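Local coordinates for protein glucoamylase (Thermoanaerobacterium thermosaccharolyticum, PDB 1LF6) that probably hydrolyses terminal alpha-1,4-linked glucose units one after another from the non-reducing ends of glucan chains, releasing beta-D-glucose, at residues F77-G82 against H147-Y152; F85-T90 against G116-T121; G195-S200 against E235-K240. All coordinates share one frame; numbering follows the deposited sequence.

Contact 1. Residues F77-G82 against H147-Y152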
loop_
_atom_site.group_PDB
_atom_site.type_symbol
_atom_site.label_atom_id
_atom_site.label_comp_id
_atom_site.label_asym_id
_atom_site.label_seq_id
_atom_site.Cartn_x
_atom_site.Cartn_y
_atom_site.Cartn_z
ATOM N N PHE A 77 -2.038 -2.560 -23.832
ATOM C CA PHE A 77 -2.234 -2.926 -25.227
ATOM C C PHE A 77 -3.346 -2.101 -25.854
ATOM O O PHE A 77 -4.333 -1.767 -25.194
ATOM C CB PHE A 77 -2.594 -4.409 -25.352
ATOM C CG PHE A 77 -1.415 -5.329 -25.268
ATOM C CD1 PHE A 77 -0.433 -5.307 -26.254
ATOM C CD2 PHE A 77 -1.279 -6.211 -24.203
ATOM C CE1 PHE A 77 0.668 -6.151 -26.179
ATOM C CE2 PHE A 77 -0.183 -7.056 -24.121
ATOM C CZ PHE A 77 0.794 -7.028 -25.111
ATOM N N ILE A 78 -3.166 -1.772 -27.129
ATOM C CA ILE A 78 -4.161 -1.024 -27.884
ATOM C C ILE A 78 -4.428 -1.843 -29.140
ATOM O O ILE A 78 -3.492 -2.254 -29.829
ATOM C CB ILE A 78 -3.651 0.374 -28.305
ATOM C CG1 ILE A 78 -3.157 1.143 -27.078
ATOM C CG2 ILE A 78 -4.775 1.146 -28.989
ATOM C CD1 ILE A 78 -4.218 1.339 -26.006
ATOM N N VAL A 79 -5.700 -2.090 -29.430
ATOM C CA VAL A 79 -6.060 -2.876 -30.604
ATOM C C VAL A 79 -6.967 -2.102 -31.548
ATOM O O VAL A 79 -7.772 -1.279 -31.119
ATOM C CB VAL A 79 -6.762 -4.197 -30.202
ATOM C CG1 VAL A 79 -7.881 -3.908 -29.231
ATOM C CG2 VAL A 79 -7.316 -4.897 -31.434
ATOM N N THR A 80 -6.816 -2.370 -32.840
ATOM C CA THR A 80 -7.621 -1.714 -33.856
ATOM C C THR A 80 -7.800 -2.644 -35.049
ATOM O O THR A 80 -7.135 -3.676 -35.148
ATOM C CB THR A 80 -6.951 -0.412 -34.342
ATOM O OG1 THR A 80 -7.840 0.277 -35.228
ATOM C CG2 THR A 80 -5.654 -0.718 -35.077
ATOM N N ASP A 81 -8.707 -2.275 -35.947
ATOM C CA ASP A 81 -8.963 -3.061 -37.147
ATOM C C ASP A 81 -8.256 -2.394 -38.322
ATOM O O ASP A 81 -8.321 -2.870 -39.457
ATOM C CB ASP A 81 -10.466 -3.132 -37.421
ATOM C CG ASP A 81 -11.089 -1.760 -37.626
ATOM O OD1 ASP A 81 -12.308 -1.694 -37.891
ATOM O OD2 ASP A 81 -10.361 -0.748 -37.521
ATOM N N GLY A 82 -7.577 -1.288 -38.030
ATOM C CA GLY A 82 -6.865 -0.544 -39.056
ATOM C C GLY A 82 -7.820 0.227 -39.948
ATOM O O GLY A 82 -7.414 0.816 -40.950
ATOM N N HIS A 147 -6.191 -11.786 -38.566
ATOM C CA HIS A 147 -5.542 -10.941 -39.564
ATOM C C HIS A 147 -6.317 -9.652 -39.796
ATOM O O HIS A 147 -5.863 -8.771 -40.522
ATOM C CB HIS A 147 -5.385 -11.689 -40.893
ATOM C CG HIS A 147 -4.491 -12.886 -40.811
ATOM N ND1 HIS A 147 -4.846 -14.034 -40.137
ATOM C CD2 HIS A 147 -3.246 -13.104 -41.298
ATOM C CE1 HIS A 147 -3.858 -14.909 -40.211
ATOM N NE2 HIS A 147 -2.876 -14.369 -40.911
ATOM N N ASP A 148 -7.486 -9.544 -39.176
ATOM C CA ASP A 148 -8.310 -8.349 -39.322
ATOM C C ASP A 148 -8.037 -7.360 -38.194
ATOM O O ASP A 148 -8.681 -6.313 -38.107
ATOM C CB ASP A 148 -9.793 -8.721 -39.321
ATOM C CG ASP A 148 -10.162 -9.648 -40.463
ATOM O OD1 ASP A 148 -9.884 -9.296 -41.632
ATOM O OD2 ASP A 148 -10.736 -10.726 -40.195
ATOM N N TYR A 149 -7.073 -7.688 -37.341
ATOM C CA TYR A 149 -6.742 -6.834 -36.210
ATOM C C TYR A 149 -5.269 -6.451 -36.133
ATOM O O TYR A 149 -4.399 -7.129 -36.683
ATOM C CB TYR A 149 -7.151 -7.529 -34.906
ATOM C CG TYR A 149 -8.635 -7.796 -34.792
ATOM C CD1 TYR A 149 -9.530 -6.759 -34.530
ATOM C CD2 TYR A 149 -9.149 -9.081 -34.964
ATOM C CE1 TYR A 149 -10.901 -6.995 -34.442
ATOM C CE2 TYR A 149 -10.520 -9.327 -34.879
ATOM C CZ TYR A 149 -11.388 -8.282 -34.617
ATOM O OH TYR A 149 -12.742 -8.514 -34.521
ATOM N N LYS A 150 -5.005 -5.344 -35.449
ATOM C CA LYS A 150 -3.646 -4.860 -35.245
ATOM C C LYS A 150 -3.479 -4.707 -33.738
ATOM O O LYS A 150 -4.381 -4.223 -33.057
ATOM C CB LYS A 150 -3.431 -3.505 -35.929
ATOM C CG LYS A 150 -3.273 -3.553 -37.444
ATOM C CD LYS A 150 -4.582 -3.880 -38.145
ATOM C CE LYS A 150 -4.421 -3.784 -39.658
ATOM N NZ LYS A 150 -5.636 -4.245 -40.386
ATOM N N LEU A 151 -2.331 -5.121 -33.218
ATOM C CA LEU A 151 -2.083 -5.025 -31.787
ATOM C C LEU A 151 -0.869 -4.154 -31.507
ATOM O O LEU A 151 0.213 -4.388 -32.048
ATOM C CB LEU A 151 -1.866 -6.419 -31.197
ATOM C CG LEU A 151 -1.641 -6.491 -29.689
ATOM C CD1 LEU A 151 -2.906 -6.080 -28.951
ATOM C CD2 LEU A 151 -1.241 -7.907 -29.311
ATOM N N TYR A 152 -1.053 -3.146 -30.659
ATOM C CA TYR A 152 0.038 -2.246 -30.315
ATOM C C TYR A 152 0.263 -2.189 -28.809
ATOM O O TYR A 152 -0.679 -2.273 -28.022
ATOM C CB TYR A 152 -0.242 -0.837 -30.851
ATOM C CG TYR A 152 -0.632 -0.801 -32.315
ATOM C CD1 TYR A 152 -1.953 -1.008 -32.709
ATOM C CD2 TYR A 152 0.324 -0.578 -33.308
ATOM C CE1 TYR A 152 -2.315 -0.995 -34.054
ATOM C CE2 TYR A 152 -0.026 -0.564 -34.657
ATOM C CZ TYR A 152 -1.348 -0.775 -35.022
ATOM O OH TYR A 152 -1.701 -0.776 -36.354
#

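Contact 2. Residues F85-T90 against G116-T121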
loop_
_atom_site.group_PDB
_atom_site.type_symbol
_atom_site.label_atom_id
_atom_site.label_comp_id
_atom_site.label_asym_id
_atom_site.label_seq_id
_atom_site.Cartn_x
_atom_site.Cartn_y
_atom_site.Cartn_z
ATOM N N PHE A 85 -12.603 1.440 -35.456
ATOM C CA PHE A 85 -12.452 1.397 -34.001
ATOM C C PHE A 85 -11.021 1.268 -33.474
ATOM O O PHE A 85 -10.150 0.674 -34.114
ATOM C CB PHE A 85 -13.322 0.273 -33.420
ATOM C CG PHE A 85 -12.831 -1.111 -33.741
ATOM C CD1 PHE A 85 -11.786 -1.681 -33.020
ATOM C CD2 PHE A 85 -13.420 -1.848 -34.761
ATOM C CE1 PHE A 85 -11.335 -2.962 -33.307
ATOM C CE2 PHE A 85 -12.977 -3.132 -35.058
ATOM C CZ PHE A 85 -11.933 -3.688 -34.328
ATOM N N VAL A 86 -10.801 1.840 -32.292
ATOM C CA VAL A 86 -9.504 1.817 -31.620
ATOM C C VAL A 86 -9.724 1.718 -30.108
ATOM O O VAL A 86 -9.791 2.736 -29.421
ATOM C CB VAL A 86 -8.696 3.106 -31.906
ATOM C CG1 VAL A 86 -7.361 3.060 -31.184
ATOM C CG2 VAL A 86 -8.481 3.266 -33.399
ATOM N N PRO A 87 -9.862 0.488 -29.574
ATOM C CA PRO A 87 -10.074 0.310 -28.133
ATOM C C PRO A 87 -8.814 0.183 -27.280
ATOM O O PRO A 87 -7.852 -0.489 -27.650
ATOM C CB PRO A 87 -10.931 -0.951 -28.067
ATOM C CG PRO A 87 -10.382 -1.753 -29.175
ATOM C CD PRO A 87 -10.261 -0.734 -30.297
ATOM N N ASP A 88 -8.850 0.853 -26.131
ATOM C CA ASP A 88 -7.769 0.838 -25.151
ATOM C C ASP A 88 -8.232 -0.203 -24.140
ATOM O O ASP A 88 -9.261 -0.021 -23.494
ATOM C CB ASP A 88 -7.652 2.220 -24.501
ATOM C CG ASP A 88 -6.620 2.273 -23.372
ATOM O OD1 ASP A 88 -6.202 3.398 -23.019
ATOM O OD2 ASP A 88 -6.235 1.215 -22.831
ATOM N N GLU A 89 -7.488 -1.299 -24.020
ATOM C CA GLU A 89 -7.866 -2.374 -23.105
ATOM C C GLU A 89 -8.148 -1.894 -21.680
ATOM O O GLU A 89 -9.045 -2.413 -21.017
ATOM C CB GLU A 89 -6.783 -3.462 -23.074
ATOM C CG GLU A 89 -5.593 -3.141 -22.178
ATOM C CD GLU A 89 -4.577 -4.271 -22.113
ATOM O OE1 GLU A 89 -4.995 -5.448 -22.101
ATOM O OE2 GLU A 89 -3.364 -3.980 -22.057
ATOM N N THR A 90 -7.395 -0.897 -21.218
ATOM C CA THR A 90 -7.576 -0.387 -19.862
ATOM C C THR A 90 -8.907 0.315 -19.621
ATOM O O THR A 90 -9.233 0.655 -18.484
ATOM C CB THR A 90 -6.426 0.575 -19.449
ATOM O OG1 THR A 90 -6.459 1.759 -20.254
ATOM C CG2 THR A 90 -5.079 -0.104 -19.618
ATOM N N GLY A 116 -16.935 -7.461 -27.517
ATOM C CA GLY A 116 -16.715 -8.859 -27.845
ATOM C C GLY A 116 -16.013 -9.161 -29.153
ATOM O O GLY A 116 -16.355 -10.130 -29.831
ATOM N N ARG A 117 -15.024 -8.349 -29.507
ATOM C CA ARG A 117 -14.290 -8.559 -30.747
ATOM C C ARG A 117 -12.961 -9.258 -30.493
ATOM O O ARG A 117 -12.500 -10.046 -31.318
ATOM C CB ARG A 117 -14.056 -7.217 -31.447
ATOM C CG ARG A 117 -15.350 -6.493 -31.803
ATOM C CD ARG A 117 -15.109 -5.063 -32.254
ATOM N NE ARG A 117 -14.330 -4.310 -31.273
ATOM C CZ ARG A 117 -14.284 -2.982 -31.207
ATOM N NH1 ARG A 117 -14.980 -2.246 -32.063
ATOM N NH2 ARG A 117 -13.534 -2.393 -30.289
ATOM N N TYR A 118 -12.351 -8.977 -29.346
ATOM C CA TYR A 118 -11.071 -9.586 -29.011
ATOM C C TYR A 118 -10.967 -9.977 -27.540
ATOM O O TYR A 118 -11.855 -9.693 -26.735
ATOM C CB TYR A 118 -9.923 -8.630 -29.347
ATOM C CG TYR A 118 -9.928 -7.371 -28.512
ATOM C CD1 TYR A 118 -10.645 -6.243 -28.915
ATOM C CD2 TYR A 118 -9.256 -7.322 -27.290
ATOM C CE1 TYR A 118 -10.690 -5.096 -28.119
ATOM C CE2 TYR A 118 -9.297 -6.183 -26.487
ATOM C CZ TYR A 118 -10.018 -5.076 -26.907
ATOM O OH TYR A 118 -10.075 -3.958 -26.107
ATOM N N ARG A 119 -9.858 -10.629 -27.207
ATOM C CA ARG A 119 -9.581 -11.064 -25.845
ATOM C C ARG A 119 -8.074 -11.152 -25.685
ATOM O O ARG A 119 -7.385 -11.730 -26.525
ATOM C CB ARG A 119 -10.201 -12.437 -25.579
ATOM C CG ARG A 119 -9.956 -12.965 -24.171
ATOM C CD ARG A 119 -10.191 -14.460 -24.111
ATOM N NE ARG A 119 -11.579 -14.802 -24.393
ATOM C CZ ARG A 119 -11.976 -15.983 -24.855
ATOM N NH1 ARG A 119 -13.262 -16.208 -25.079
ATOM N NH2 ARG A 119 -11.083 -16.933 -25.104
ATOM N N ILE A 120 -7.558 -10.562 -24.615
ATOM C CA ILE A 120 -6.126 -10.599 -24.358
ATOM C C ILE A 120 -5.885 -11.259 -23.006
ATOM O O ILE A 120 -6.488 -10.875 -22.002
ATOM C CB ILE A 120 -5.515 -9.176 -24.345
ATOM C CG1 ILE A 120 -5.738 -8.498 -25.700
ATOM C CG2 ILE A 120 -4.027 -9.251 -24.038
ATOM C CD1 ILE A 120 -5.154 -7.096 -25.799
ATOM N N THR A 121 -5.015 -12.261 -22.985
ATOM C CA THR A 121 -4.707 -12.965 -21.746
ATOM C C THR A 121 -3.250 -12.717 -21.377
ATOM O O THR A 121 -2.364 -12.815 -22.226
ATOM C CB THR A 121 -4.955 -14.478 -21.900
ATOM O OG1 THR A 121 -6.324 -14.694 -22.261
ATOM C CG2 THR A 121 -4.654 -15.210 -20.595
#

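Contact 3. Residues G195-S200 against E235-K240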
loop_
_atom_site.group_PDB
_atom_site.type_symbol
_atom_site.label_atom_id
_atom_site.label_comp_id
_atom_site.label_asym_id
_atom_site.label_seq_id
_atom_site.Cartn_x
_atom_site.Cartn_y
_atom_site.Cartn_z
ATOM N N GLY A 195 10.386 -9.887 -31.165
ATOM C CA GLY A 195 10.726 -8.585 -31.711
ATOM C C GLY A 195 9.509 -7.715 -31.972
ATOM O O GLY A 195 8.401 -8.041 -31.538
ATOM N N TRP A 196 9.708 -6.610 -32.689
ATOM C CA TRP A 196 8.617 -5.690 -32.998
ATOM C C TRP A 196 8.378 -5.581 -34.497
ATOM O O TRP A 196 9.308 -5.701 -35.295
ATOM C CB TRP A 196 8.925 -4.292 -32.450
ATOM C CG TRP A 196 9.495 -4.290 -31.069
ATOM C CD1 TRP A 196 10.800 -4.090 -30.719
ATOM C CD2 TRP A 196 8.782 -4.510 -29.849
ATOM N NE1 TRP A 196 10.945 -4.170 -29.356
ATOM C CE2 TRP A 196 9.722 -4.428 -28.796
ATOM C CE3 TRP A 196 7.441 -4.771 -29.540
ATOM C CZ2 TRP A 196 9.360 -4.596 -27.455
ATOM C CZ3 TRP A 196 7.083 -4.938 -28.206
ATOM C CH2 TRP A 196 8.042 -4.850 -27.181
ATOM N N LYS A 197 7.126 -5.347 -34.873
ATOM C CA LYS A 197 6.768 -5.191 -36.273
ATOM C C LYS A 197 7.018 -3.730 -36.631
ATOM O O LYS A 197 6.979 -3.342 -37.797
ATOM C CB LYS A 197 5.292 -5.530 -36.483
ATOM C CG LYS A 197 4.838 -5.435 -37.930
ATOM C CD LYS A 197 3.395 -5.887 -38.099
ATOM C CE LYS A 197 2.989 -5.873 -39.567
ATOM N NZ LYS A 197 1.604 -6.386 -39.764
ATOM N N GLY A 198 7.278 -2.930 -35.602
ATOM C CA GLY A 198 7.533 -1.511 -35.785
ATOM C C GLY A 198 7.540 -0.812 -34.436
ATOM O O GLY A 198 6.918 -1.291 -33.486
ATOM N N TYR A 199 8.240 0.315 -34.345
ATOM C CA TYR A 199 8.320 1.063 -33.096
ATOM C C TYR A 199 8.245 2.569 -33.313
ATOM O O TYR A 199 8.405 3.055 -34.433
ATOM C CB TYR A 199 9.620 0.714 -32.367
ATOM C CG TYR A 199 10.866 0.927 -33.203
ATOM C CD1 TYR A 199 11.311 2.213 -33.518
ATOM C CD2 TYR A 199 11.585 -0.157 -33.703
ATOM C CE1 TYR A 199 12.440 2.412 -34.312
ATOM C CE2 TYR A 199 12.713 0.028 -34.496
ATOM C CZ TYR A 199 13.137 1.313 -34.799
ATOM O OH TYR A 199 14.253 1.496 -35.592
ATOM N N SER A 200 8.001 3.301 -32.229
ATOM C CA SER A 200 7.915 4.757 -32.282
ATOM C C SER A 200 7.866 5.360 -30.883
ATOM O O SER A 200 7.076 4.941 -30.035
ATOM C CB SER A 200 6.674 5.193 -33.065
ATOM O OG SER A 200 6.622 6.604 -33.182
ATOM N N GLU A 235 4.268 -2.092 -32.436
ATOM C CA GLU A 235 3.248 -2.970 -32.981
ATOM C C GLU A 235 3.733 -4.409 -32.864
ATOM O O GLU A 235 4.917 -4.699 -33.046
ATOM C CB GLU A 235 2.960 -2.621 -34.445
ATOM C CG GLU A 235 2.058 -3.620 -35.164
ATOM C CD GLU A 235 1.531 -3.083 -36.485
ATOM O OE1 GLU A 235 2.304 -2.418 -37.206
ATOM O OE2 GLU A 235 0.347 -3.331 -36.802
ATOM N N ILE A 236 2.812 -5.303 -32.530
ATOM C CA ILE A 236 3.137 -6.712 -32.388
ATOM C C ILE A 236 2.758 -7.416 -33.687
ATOM O O ILE A 236 1.624 -7.298 -34.154
ATOM C CB ILE A 236 2.349 -7.342 -31.216
ATOM C CG1 ILE A 236 2.602 -6.548 -29.929
ATOM C CG2 ILE A 236 2.754 -8.798 -31.037
ATOM C CD1 ILE A 236 4.052 -6.517 -29.489
ATOM N N ASP A 237 3.709 -8.133 -34.274
ATOM C CA ASP A 237 3.456 -8.850 -35.522
ATOM C C ASP A 237 2.618 -10.089 -35.205
ATOM O O ASP A 237 3.161 -11.148 -34.885
ATOM C CB ASP A 237 4.779 -9.279 -36.166
ATOM C CG ASP A 237 4.604 -9.751 -37.602
ATOM O OD1 ASP A 237 3.578 -10.400 -37.901
ATOM O OD2 ASP A 237 5.500 -9.483 -38.430
ATOM N N LEU A 238 1.300 -9.949 -35.291
ATOM C CA LEU A 238 0.394 -11.053 -35.005
ATOM C C LEU A 238 0.570 -12.225 -35.962
ATOM O O LEU A 238 0.523 -13.385 -35.547
ATOM C CB LEU A 238 -1.060 -10.575 -35.048
ATOM C CG LEU A 238 -1.513 -9.649 -33.916
ATOM C CD1 LEU A 238 -2.954 -9.216 -34.155
ATOM C CD2 LEU A 238 -1.385 -10.368 -32.579
ATOM N N THR A 239 0.775 -11.929 -37.241
ATOM C CA THR A 239 0.947 -12.982 -38.230
ATOM C C THR A 239 2.159 -13.848 -37.898
ATOM O O THR A 239 2.285 -14.962 -38.401
ATOM C CB THR A 239 1.112 -12.404 -39.651
ATOM O OG1 THR A 239 2.383 -11.754 -39.767
ATOM C CG2 THR A 239 0.002 -11.400 -39.940
ATOM N N LYS A 240 3.045 -13.342 -37.048
ATOM C CA LYS A 240 4.227 -14.103 -36.660
ATOM C C LYS A 240 3.931 -15.014 -35.467
ATOM O O LYS A 240 4.496 -16.107 -35.351
ATOM C CB LYS A 240 5.387 -13.161 -36.334
ATOM C CG LYS A 240 6.662 -13.902 -35.973
ATOM C CD LYS A 240 7.902 -13.181 -36.477
ATOM C CE LYS A 240 8.086 -11.831 -35.814
ATOM N NZ LYS A 240 9.306 -11.149 -36.328
HETATM O O HOH W 1 6.187 -8.193 -33.355
HETATM O O HOH W 2 0.416 -4.115 -39.428
#

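Contact 1. Residues F77-G82 against H147-Y152
Ile78 and Tyr152 face each other as an antiparallel hydrogen-bonded pair, with Ile78 N giving its proton to Tyr152 O at 2.7 Å and Tyr152 N returning one to Ile78 O. Two residues on, Thr80 and Lys150 repeat the exchange, and Lys150 N meets Thr80 O at 2.7 Å. The tight end is apolar. There the Phe77 ring crosses Leu151, CD1 to CD1 3.7 Å apart, and turns its edge to Tyr152 O. Leu151 gets there because its CG stands anti to the backbone N (chi1 -178°), which carries both methyls toward the ring. These strands, 70-80 and 150-157, are neighbours in the seven-stranded antiparallel sheet of the N-terminal beta-sandwich domain. Phe77, Val79 and Leu151 look across the sandwich to strand 118-126, while Ile78 and Tyr152 lie under helix 209-216, so apolar and aromatic residues suit this end, while Thr80 and Lys150 take over toward the turn. Beside Tyr152, Thr80 sets its methyl CG2 3.5 Å from CE1 at the edge of the tyrosine ring; its OG1 is held by Phe85 O and by Gly82 N, the latter closing an ST turn. Toward the solvent the pairing gives way to the partly exposed Asp81 and Gly82. Lys150, bent at chi2 (71°), curls alongside this turn, and its NZ approaches Asp81 O at 3.2 Å from well above the carbonyl plane, a less directed bond than those between the strands.

Contact 2. Residues F85-T90 against G116-T121
The connection that leaves strand 70-80 of the N-terminal beta-sandwich packs on the start of strand 118-126 in the opposing sheet, chiefly through Phe85 and Arg117. The guanidinium of Arg117 lies over one face of the Phe85 ring, the two planes 23° apart, in a cation-pi stack with CZ of Arg117 3.5 Å from the ring centroid of Phe85. NH1 sits toward the rim, above CG and CD2, while CD covers the CE2–CZ side in a CH-pi contact. A bend at chi3 (-54°) folds the arginine chain so that methylene and flat head share that face. NE is salt-bridged to Asp113, which helps to set the turn of the head, and arginine suits the place because it can stack and pair with a carboxylate at once. With an alanine in place of Phe85, the guanidinium loses the ring it lies on and would probably be freer to tilt about its remaining bond to Asp113.

Two residues on, Pro87 sets its CG 3.4 Å from Arg117 NH2 and 3.5 Å from Tyr118 CE1. A loop packs here against a strand of the sandwich; Tyr118 also reaches Val79 in the other sheet, and its buried OH has no polar partner in the model. Asp88 then N-caps a short, weakly bonded helix at about 89-92: its OD2 accepts from Thr90 N at 2.9 Å and from Thr90 OG1, both from one face. Glu89 crosses Ile120 at about a right angle, its OE1 4.1 Å from Ile120 CD1, and its carboxylate is held by Phe77 N, Asn111 and Lys122.

Contact 3. Residues G195-S200 against E235-K240
Lys197 and Glu235 run side by side and point the same way: CD of Lys197 lies 3.7 Å from the carboxylate carbon CD of Glu235 and 3.9 Å from its methylene CG. Lysine suits this edge, offering a long apolar stem to lie along the glutamate while its charge stays at the surface. With CG anti to the backbone N (chi1 -178°) and every later torsion extended, Lys197 reaches its full length. Its NZ nevertheless stops 4.4 Å from Glu235 OE2, beyond a direct salt bridge, and a water bridges the gap, accepting from NZ and donating to OE2. Asp237 approaches the lysine stem at about a right angle, its CB 3.8 Å from Lys197 CB. Its carboxylate turns to its own chain: OD1 of Asp237 accepts from Thr239 OG1 at 2.6 Å through the syn lone pair, tying down the turn at 237-240.

On the inner side, Trp196 presents the edge of its six-membered ring to the buried Ile236, CZ3 of Trp196 3.7 Å from CD1 of Ile236, while the indole NE1 is bonded to Glu177 O. The backbones are joined by two bonds, Lys197 N to Glu235 O at 2.9 Å and Glu235 N to Gly198 O at 3.0 Å, each donor tilted about 30° from the carbonyl plane. Where the chains part, a second water donates to Gly195 O and accepts from Asp237 N. Strand 198-203 is outermost here, flanked by 230-236, which borders 150-157; Trp196 and Ile236 face strand 243-251 of the opposing sheet.

In the fold
Contacts 1 and 3 join neighbouring strands of one seven-stranded sheet: strand 230-236 lies beside 150-157, and Leu151 O bonds to Ile236 N. Contact 2 spans the sandwich and is nested within the chain loop that contact 1 closes; the two touch where the Tyr149 ring packs on Phe85, CE1 of Tyr149 3.5 Å from CZ of Phe85. Contacts 1 and 2 are buried, contact 3 lies at the surface. Their chemistry follows suit: a regular backbone ladder, largely apolar at its inner end, in contact 1, stacking and apolar packing without a cross-segment hydrogen bond in contact 2, water-bridged charges in contact 3. Centres of contacts 2 and 3 lie about 17 Å apart, contact 1 touching both.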